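Local coordinates for ABC transporter, substrate binding protein (Agrobacterium tumefaciens, PDB 3C9H) that probably captures a solute in the periplasm and delivers it to an ABC importer, and holds a magnesium ion in its ligand cleft, at residues Tyr39-Glu44 with Met261-Leu266; Gly71-Arg76 with Ala91-Met96. All blocks are in the same frame, centred on the assembly; numbering follows the deposited sequence.

Contact 1 (Tyr39-Glu44 with Met261-Leu266); sequences YSSLDE and MSRIGL. With MG (magnesium ion), chain C; CIT (citric acid), chain D.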
ATOM      1  N   TYR A  39      -5.741   7.509 -11.271  1.00 19.02           N
ATOM      2  CA  TYR A  39      -6.186   7.404  -9.873  1.00 18.64           C
ATOM      3  C   TYR A  39      -5.226   6.498  -9.113  1.00 18.61           C
ATOM      4  O   TYR A  39      -5.090   5.317  -9.447  1.00 18.71           O
ATOM      5  CB  TYR A  39      -7.588   6.842  -9.716  1.00 20.42           C
ATOM      6  CG  TYR A  39      -8.677   7.573 -10.474  1.00 20.87           C
ATOM      7  CD1 TYR A  39      -8.470   8.833 -11.033  1.00 20.98           C
ATOM      8  CD2 TYR A  39      -9.942   6.969 -10.630  1.00 20.79           C
ATOM      9  CE1 TYR A  39      -9.505   9.466 -11.733  1.00 23.50           C
ATOM     10  CE2 TYR A  39     -10.931   7.567 -11.322  1.00 20.53           C
ATOM     11  CZ  TYR A  39     -10.723   8.828 -11.865  1.00 21.24           C
ATOM     12  OH  TYR A  39     -11.758   9.419 -12.555  1.00 24.83           O
ATOM     13  N   SER A  40      -4.569   7.052  -8.103  1.00 18.26           N
ATOM     14  CA  SER A  40      -3.502   6.355  -7.363  1.00 18.06           C
ATOM     15  C   SER A  40      -3.495   6.626  -5.879  1.00 18.22           C
ATOM     16  O   SER A  40      -3.862   7.693  -5.401  1.00 18.70           O
ATOM     17  CB  SER A  40      -2.157   6.702  -7.972  1.00 18.42           C
ATOM     18  OG  SER A  40      -1.067   6.190  -7.234  1.00 18.23           O
ATOM     19  N   SER A  41      -3.108   5.622  -5.115  1.00 18.66           N
ATOM     20  CA  SER A  41      -2.993   5.789  -3.691  1.00 19.02           C
ATOM     21  C   SER A  41      -1.566   6.116  -3.283  1.00 19.12           C
ATOM     22  O   SER A  41      -1.328   6.332  -2.112  1.00 19.51           O
ATOM     23  CB  SER A  41      -3.486   4.557  -2.947  1.00 19.01           C
ATOM     24  OG  SER A  41      -2.633   3.427  -3.142  1.00 18.94           O
ATOM     25  N   LEU A  42      -0.633   6.112  -4.236  1.00 19.24           N
ATOM     26  CA  LEU A  42       0.761   6.410  -3.960  1.00 19.75           C
ATOM     27  C   LEU A  42       0.864   7.906  -3.669  1.00 20.46           C
ATOM     28  O   LEU A  42       0.543   8.746  -4.526  1.00 20.98           O
ATOM     29  CB  LEU A  42       1.679   5.980  -5.107  1.00 19.86           C
ATOM     30  CG  LEU A  42       3.200   6.255  -4.927  1.00 19.24           C
ATOM     31  CD1 LEU A  42       3.805   5.564  -3.701  1.00 21.06           C
ATOM     32  CD2 LEU A  42       4.005   5.885  -6.139  1.00 21.41           C
ATOM     33  N   ASP A  43       1.285   8.243  -2.451  1.00 21.94           N
ATOM     34  CA  ASP A  43       1.346   9.654  -2.026  1.00 22.21           C
ATOM     35  C   ASP A  43       2.122  10.468  -3.064  1.00 22.91           C
ATOM     36  O   ASP A  43       3.254  10.100  -3.453  1.00 22.67           O
ATOM     37  CB  ASP A  43       2.022   9.804  -0.663  1.00 21.55           C
ATOM     38  CG  ASP A  43       1.196   9.222   0.483  1.00 23.40           C
ATOM     39  OD1 ASP A  43       0.182   8.537   0.251  1.00 21.09           O
ATOM     40  OD2 ASP A  43       1.572   9.462   1.644  1.00 25.51           O
ATOM     41  N   GLU A  44       1.514  11.571  -3.498  1.00 24.12           N
ATOM     42  CA  GLU A  44       2.016  12.342  -4.641  1.00 25.50           C
ATOM     43  C   GLU A  44       3.492  12.718  -4.589  1.00 26.36           C
ATOM     44  O   GLU A  44       4.166  12.585  -5.600  1.00 26.18           O
ATOM     45  CB  GLU A  44       1.136  13.554  -4.918  1.00 26.63           C
ATOM     46  CG  GLU A  44       1.486  14.286  -6.217  1.00 27.80           C
ATOM     47  CD  GLU A  44       2.507  15.393  -6.040  1.00 31.85           C
ATOM     48  OE1 GLU A  44       2.914  15.654  -4.879  1.00 32.76           O
ATOM     49  OE2 GLU A  44       2.874  16.020  -7.074  1.00 35.41           O
ATOM     50  N   MET A 261       2.591  -6.405   0.972  1.00 22.28           N
ATOM     51  CA  MET A 261       1.628  -6.123  -0.085  1.00 22.44           C
ATOM     52  C   MET A 261       2.370  -5.698  -1.316  1.00 21.49           C
ATOM     53  O   MET A 261       3.563  -5.397  -1.271  1.00 20.71           O
ATOM     54  CB  MET A 261       0.612  -5.043   0.326  1.00 22.80           C
ATOM     55  CG  MET A 261       1.137  -3.607   0.390  1.00 22.23           C
ATOM     56  SD  MET A 261       1.361  -2.620  -1.146  1.00 15.53           S
ATOM     57  CE  MET A 261      -0.087  -3.157  -1.984  1.00 33.80           C
ATOM     58  N   SER A 262       1.634  -5.644  -2.413  1.00 21.08           N
ATOM     59  CA  SER A 262       2.196  -5.220  -3.682  1.00 20.52           C
ATOM     60  C   SER A 262       1.188  -4.284  -4.305  1.00 20.52           C
ATOM     61  O   SER A 262       0.026  -4.652  -4.409  1.00 21.74           O
ATOM     62  CB  SER A 262       2.375  -6.427  -4.596  1.00 20.89           C
ATOM     63  OG  SER A 262       3.325  -7.358  -4.098  1.00 23.12           O
ATOM     64  N   ARG A 263       1.604  -3.085  -4.726  1.00 19.36           N
ATOM     65  CA  ARG A 263       0.690  -2.172  -5.411  1.00 18.47           C
ATOM     66  C   ARG A 263       0.290  -2.792  -6.759  1.00 18.20           C
ATOM     67  O   ARG A 263       1.138  -3.304  -7.510  1.00 19.07           O
ATOM     68  CB  ARG A 263       1.354  -0.809  -5.640  1.00 18.83           C
ATOM     69  CG  ARG A 263       1.574  -0.053  -4.363  1.00 18.76           C
ATOM     70  CD  ARG A 263       2.310   1.244  -4.554  1.00 18.76           C
ATOM     71  NE  ARG A 263       2.789   1.624  -3.242  1.00 19.80           N
ATOM     72  CZ  ARG A 263       2.115   2.347  -2.364  1.00 20.65           C
ATOM     73  NH1 ARG A 263       0.964   2.935  -2.671  1.00 19.75           N
ATOM     74  NH2 ARG A 263       2.646   2.519  -1.166  1.00 21.38           N
ATOM     75  N   ILE A 264      -0.993  -2.748  -7.058  1.00 17.95           N
ATOM     76  CA  ILE A 264      -1.536  -3.343  -8.277  1.00 17.62           C
ATOM     77  C   ILE A 264      -1.975  -2.265  -9.250  1.00 17.14           C
ATOM     78  O   ILE A 264      -2.721  -1.345  -8.888  1.00 16.87           O
ATOM     79  CB  ILE A 264      -2.717  -4.293  -7.947  1.00 18.03           C
ATOM     80  CG1 ILE A 264      -2.225  -5.567  -7.237  1.00 19.21           C
ATOM     81  CG2 ILE A 264      -3.521  -4.682  -9.224  1.00 17.59           C
ATOM     82  CD1 ILE A 264      -3.410  -6.524  -6.924  1.00 19.09           C
ATOM     83  N   GLY A 265      -1.457  -2.359 -10.469  1.00 16.87           N
ATOM     84  CA  GLY A 265      -1.822  -1.491 -11.551  1.00 17.39           C
ATOM     85  C   GLY A 265      -2.687  -2.193 -12.576  1.00 17.74           C
ATOM     86  O   GLY A 265      -2.485  -3.352 -12.893  1.00 18.20           O
ATOM     87  N   LEU A 266      -3.651  -1.450 -13.096  1.00 17.19           N
ATOM     88  CA  LEU A 266      -4.551  -1.923 -14.177  1.00 16.93           C
ATOM     89  C   LEU A 266      -5.085  -0.717 -14.955  1.00 17.59           C
ATOM     90  O   LEU A 266      -5.048   0.394 -14.456  1.00 17.54           O
ATOM     91  CB  LEU A 266      -5.700  -2.757 -13.610  1.00 16.40           C
ATOM     92  CG  LEU A 266      -6.688  -2.087 -12.639  1.00 16.61           C
ATOM     93  CD1 LEU A 266      -7.730  -1.269 -13.412  1.00 16.16           C
ATOM     94  CD2 LEU A 266      -7.390  -3.135 -11.690  1.00 16.82           C
TER
HETATM   95 MG    MG C 401      -1.628   7.103   0.002  1.00 22.34          MG
HETATM   96  C1  CIT D 402      -1.223   3.950   0.228  1.00 17.93           C
HETATM   97  O1  CIT D 402      -1.022   3.224  -0.786  1.00 17.54           O
HETATM   98  O2  CIT D 402      -0.495   4.941   0.448  1.00 17.63           O
HETATM   99  C2  CIT D 402      -2.312   3.612   1.211  1.00 17.50           C
HETATM  100  C3  CIT D 402      -3.026   4.843   1.799  1.00 17.42           C
HETATM  101  O7  CIT D 402      -3.418   5.750   0.724  1.00 19.10           O
HETATM  102  C4  CIT D 402      -4.286   4.432   2.554  1.00 18.12           C
HETATM  103  C5  CIT D 402      -5.330   3.828   1.670  1.00 17.92           C
HETATM  104  O3  CIT D 402      -5.936   2.759   2.004  1.00 16.88           O
HETATM  105  O4  CIT D 402      -5.605   4.461   0.640  1.00 16.89           O
HETATM  106  C6  CIT D 402      -2.129   5.619   2.778  1.00 19.20           C
HETATM  107  O5  CIT D 402      -1.823   6.828   2.595  1.00 17.96           O
HETATM  108  O6  CIT D 402      -1.663   5.064   3.780  1.00 19.63           O
HETATM  109  O   HOH W   1      -0.769   2.632  -4.994  1.00 18.11           O
HETATM  110  O   HOH W   2      -2.931   8.888  -0.555  1.00 27.23           O

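Contact 2 (Gly71-Arg76 with Ala91-Met96); sequences GEIYDR and AFSSAM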
ATOM      1  N   GLY A  71     -10.043   2.858  -1.217  1.00 18.32           N
ATOM      2  CA  GLY A  71     -11.503   2.617  -1.280  1.00 18.75           C
ATOM      3  C   GLY A  71     -12.213   3.559  -2.226  1.00 19.19           C
ATOM      4  O   GLY A  71     -13.238   3.210  -2.812  1.00 21.03           O
ATOM      5  N   GLU A  72     -11.669   4.757  -2.382  1.00 19.79           N
ATOM      6  CA  GLU A  72     -12.193   5.749  -3.288  1.00 19.31           C
ATOM      7  C   GLU A  72     -11.829   5.467  -4.737  1.00 18.68           C
ATOM      8  O   GLU A  72     -12.636   5.731  -5.649  1.00 18.74           O
ATOM      9  CB  GLU A  72     -11.704   7.140  -2.871  1.00 20.34           C
ATOM     10  CG  GLU A  72     -12.207   8.280  -3.752  1.00 22.69           C
ATOM     11  CD  GLU A  72     -13.726   8.343  -3.931  1.00 28.80           C
ATOM     12  OE1 GLU A  72     -14.492   7.801  -3.100  1.00 30.16           O
ATOM     13  OE2 GLU A  72     -14.143   8.984  -4.918  1.00 33.26           O
ATOM     14  N   ILE A  73     -10.630   4.935  -4.964  1.00 17.16           N
ATOM     15  CA  ILE A  73     -10.244   4.479  -6.303  1.00 18.06           C
ATOM     16  C   ILE A  73     -11.282   3.478  -6.772  1.00 18.25           C
ATOM     17  O   ILE A  73     -11.826   3.632  -7.850  1.00 17.76           O
ATOM     18  CB  ILE A  73      -8.853   3.839  -6.351  1.00 17.93           C
ATOM     19  CG1 ILE A  73      -7.764   4.889  -6.020  1.00 17.23           C
ATOM     20  CG2 ILE A  73      -8.594   3.226  -7.730  1.00 17.54           C
ATOM     21  CD1 ILE A  73      -6.346   4.295  -5.765  1.00 17.19           C
ATOM     22  N   TYR A  74     -11.543   2.470  -5.951  1.00 19.11           N
ATOM     23  CA  TYR A  74     -12.547   1.445  -6.259  1.00 19.71           C
ATOM     24  C   TYR A  74     -13.939   2.052  -6.497  1.00 19.97           C
ATOM     25  O   TYR A  74     -14.563   1.844  -7.541  1.00 20.48           O
ATOM     26  CB  TYR A  74     -12.600   0.413  -5.111  1.00 20.61           C
ATOM     27  CG  TYR A  74     -13.666  -0.651  -5.329  1.00 20.89           C
ATOM     28  CD1 TYR A  74     -13.410  -1.784  -6.086  1.00 22.75           C
ATOM     29  CD2 TYR A  74     -14.925  -0.512  -4.762  1.00 23.12           C
ATOM     30  CE1 TYR A  74     -14.413  -2.742  -6.309  1.00 23.52           C
ATOM     31  CE2 TYR A  74     -15.910  -1.469  -4.960  1.00 22.31           C
ATOM     32  CZ  TYR A  74     -15.655  -2.570  -5.732  1.00 22.84           C
ATOM     33  OH  TYR A  74     -16.661  -3.507  -5.936  1.00 23.60           O
ATOM     34  N   ASP A  75     -14.448   2.773  -5.509  1.00 20.59           N
ATOM     35  CA  ASP A  75     -15.787   3.356  -5.603  1.00 21.08           C
ATOM     36  C   ASP A  75     -15.969   4.250  -6.818  1.00 21.55           C
ATOM     37  O   ASP A  75     -17.013   4.218  -7.491  1.00 22.36           O
ATOM     38  CB  ASP A  75     -16.111   4.172  -4.352  1.00 21.16           C
ATOM     39  CG  ASP A  75     -16.376   3.325  -3.158  1.00 23.59           C
ATOM     40  OD1 ASP A  75     -16.587   2.105  -3.314  1.00 25.01           O
ATOM     41  OD2 ASP A  75     -16.386   3.892  -2.042  1.00 27.21           O
ATOM     42  N   ARG A  76     -14.972   5.061  -7.104  1.00 21.93           N
ATOM     43  CA  ARG A  76     -15.065   6.003  -8.196  1.00 21.84           C
ATOM     44  C   ARG A  76     -15.043   5.335  -9.571  1.00 21.47           C
ATOM     45  O   ARG A  76     -15.813   5.691 -10.466  1.00 21.29           O
ATOM     46  CB  ARG A  76     -13.933   6.990  -8.099  1.00 22.09           C
ATOM     47  CG  ARG A  76     -13.984   8.072  -9.134  1.00 23.91           C
ATOM     48  CD  ARG A  76     -13.298   9.328  -8.625  1.00 23.44           C
ATOM     49  NE  ARG A  76     -12.975  10.175  -9.766  1.00 25.61           N
ATOM     50  CZ  ARG A  76     -12.131  11.183  -9.749  1.00 24.49           C
ATOM     51  NH1 ARG A  76     -11.449  11.460  -8.649  1.00 25.96           N
ATOM     52  NH2 ARG A  76     -11.900  11.850 -10.884  1.00 25.93           N
ATOM     53  N   ALA A  91      -5.234   2.863 -12.865  1.00 17.70           N
ATOM     54  CA  ALA A  91      -5.590   2.767 -11.475  1.00 17.03           C
ATOM     55  C   ALA A  91      -4.461   2.052 -10.783  1.00 16.58           C
ATOM     56  O   ALA A  91      -4.060   0.955 -11.195  1.00 16.24           O
ATOM     57  CB  ALA A  91      -6.905   1.993 -11.285  1.00 18.48           C
ATOM     58  N   PHE A  92      -3.949   2.645  -9.726  1.00 15.92           N
ATOM     59  CA  PHE A  92      -2.781   2.115  -9.013  1.00 16.81           C
ATOM     60  C   PHE A  92      -3.049   2.140  -7.512  1.00 17.55           C
ATOM     61  O   PHE A  92      -3.161   3.227  -6.907  1.00 18.08           O
ATOM     62  CB  PHE A  92      -1.569   2.966  -9.396  1.00 17.46           C
ATOM     63  CG  PHE A  92      -0.235   2.429  -8.880  1.00 16.75           C
ATOM     64  CD1 PHE A  92       0.169   1.154  -9.175  1.00 16.70           C
ATOM     65  CD2 PHE A  92       0.633   3.258  -8.168  1.00 17.54           C
ATOM     66  CE1 PHE A  92       1.381   0.664  -8.732  1.00 17.99           C
ATOM     67  CE2 PHE A  92       1.860   2.773  -7.737  1.00 19.15           C
ATOM     68  CZ  PHE A  92       2.216   1.464  -8.026  1.00 19.79           C
ATOM     69  N   SER A  93      -3.160   0.952  -6.901  1.00 17.81           N
ATOM     70  CA  SER A  93      -3.675   0.819  -5.547  1.00 17.85           C
ATOM     71  C   SER A  93      -3.008  -0.288  -4.758  1.00 18.66           C
ATOM     72  O   SER A  93      -2.731  -1.376  -5.287  1.00 18.06           O
ATOM     73  CB  SER A  93      -5.169   0.530  -5.614  1.00 18.07           C
ATOM     74  OG  SER A  93      -5.720   0.353  -4.329  1.00 16.54           O
ATOM     75  N   SER A  94      -2.794   0.007  -3.484  1.00 18.27           N
ATOM     76  CA  SER A  94      -2.278  -0.920  -2.519  1.00 18.56           C
ATOM     77  C   SER A  94      -3.389  -1.816  -1.955  1.00 18.66           C
ATOM     78  O   SER A  94      -3.093  -2.777  -1.236  1.00 20.20           O
ATOM     79  CB  SER A  94      -1.560  -0.187  -1.401  1.00 17.86           C
ATOM     80  OG  SER A  94      -2.378   0.830  -0.869  1.00 18.23           O
ATOM     81  N   ALA A  95      -4.649  -1.505  -2.271  1.00 19.14           N
ATOM     82  CA  ALA A  95      -5.760  -2.363  -1.861  1.00 18.50           C
ATOM     83  C   ALA A  95      -5.929  -3.511  -2.894  1.00 18.64           C
ATOM     84  O   ALA A  95      -6.770  -3.472  -3.792  1.00 18.63           O
ATOM     85  CB  ALA A  95      -7.042  -1.582  -1.608  1.00 18.40           C
ATOM     86  N   MET A  96      -5.107  -4.545  -2.724  1.00 18.83           N
ATOM     87  CA  MET A  96      -4.896  -5.569  -3.739  1.00 18.54           C
ATOM     88  C   MET A  96      -6.220  -6.245  -4.059  1.00 19.64           C
ATOM     89  O   MET A  96      -6.543  -6.513  -5.210  1.00 21.46           O
ATOM     90  CB  MET A  96      -3.910  -6.628  -3.252  1.00 18.37           C
ATOM     91  CG  MET A  96      -2.483  -6.159  -2.867  1.00 20.17           C
ATOM     92  SD  MET A  96      -1.368  -7.468  -2.305  1.00 13.67           S
ATOM     93  CE  MET A  96      -1.173  -8.393  -3.820  1.00 22.58           C
TER

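Contact 1 (Tyr39-Glu44 with Met261-Leu266)
The ligand site of this periplasmic binding protein, here filled by citrate and a magnesium ion, is where Ser-41 and Leu-42 meet Arg-263. Citrate was probably taken up from the crystallisation liquor, and the natural solute may differ. Citrate O1, a carboxylate oxygen, receives a hydrogen bond from Ser-41 OG (2.9 Å) and a rather bent one from Arg-263 NH1 (2.8 Å, 137° at the hydrogen). A water bridges the two side chains: it donates to Ser-41 OG (2.7 Å) and accepts from Arg-263 NH1, lying in the guanidinium plane. The Leu-42 side chain crosses that of Arg-263 at about a right angle and sets CD1 over the centre of one guanidinium face, 3.9 Å from CZ. Arg-263 reaches this spot with its chain extended from CG to NE, where NE forms a salt bridge with Glu-135, which probably helps fix the rotation of the guanidinium. As is usual in the two-domain binding-protein fold, the loop leaving the C-terminal end of strand 35-40 supplies ligand-site groups. Here its backbone participates as well: Ser-41 O binds magnesium at 2.3 Å, together with Asp-43 OD1, citrate O2 and O7, and a second water. Just before it, Ser-40 OG accepts from Leu-42 N (3.0 Å) in an ST turn at the strand's end. The metal and the arginine probably both help to offset the charge of the citrate carboxylate.

Contact 2 (Gly71-Arg76 with Ala91-Met96)
Ile-73 carries the contact of 71-76 with 91-96, its CB pointing from the helix toward the strand. At CB the side chain forks. The CG2 methyl turns to the start of the strand segment and rests against Ala-91 CB at 4.1 Å, an apolar methyl-to-methyl contact. The other branch leaves through CG1, which lies anti to the carbonyl carbon (chi1 -65°), and then runs on nearly straight (chi2 169°), carrying CD1 farther along the strand. There Ile-73 CD1 sits 3.5 Å from the carbonyl oxygen Phe-92 O, and Ile-73 CD1 is 3.9 Å from Ser-93 CB. One isoleucine thus spans three consecutive strand residues: it meets the side chains of Ala-91 and Ser-93, which point toward the helix, and the backbone of Phe-92 between them. This is helix-on-sheet packing in an alpha/beta domain of the periplasmic binding protein fold, with the short axes of 71-76 and 91-93 running roughly antiparallel (148°) and 9.1 Å apart. The alternation of the strand sends the Phe-92 side chain away from the helix, where its ring meets Phe-284 edge-to-face and touches Arg-263. Ser-93 turns its hydroxyl to the backbone: OG accepts from Ala-95 N (3.0 Å) in an ST turn at the strand's end. Ser-94 OG, in the same turn, hydrogen-bonds to the citrate, while Ile-77 and Thr-70 of helix 70-82 add further contacts, touching Ala-91 and Ser-93 respectively.

Overall arrangement
From the N terminus, the chain runs along strand 35-40 into the loop that follows it, within 39-44, continues through helix 44-57 and strand 62-67 and enters helix 70-82, whose 71-76 part meets 91-96 fifteen residues on. This short loop, closed by contact 2, is nested inside the long one closed by contact 1 when strand 258-268 brings 261-266 back to 39-44. Strand 90-93 joins the two: it lies between strands 35-40 and 258-268, parallel to the first and antiparallel to the second. Ile-264 N to Ser-93 O and Tyr-39 O to Phe-92 N are probable hydrogen bonds linking the contacts, whose centres are about 8 Å apart.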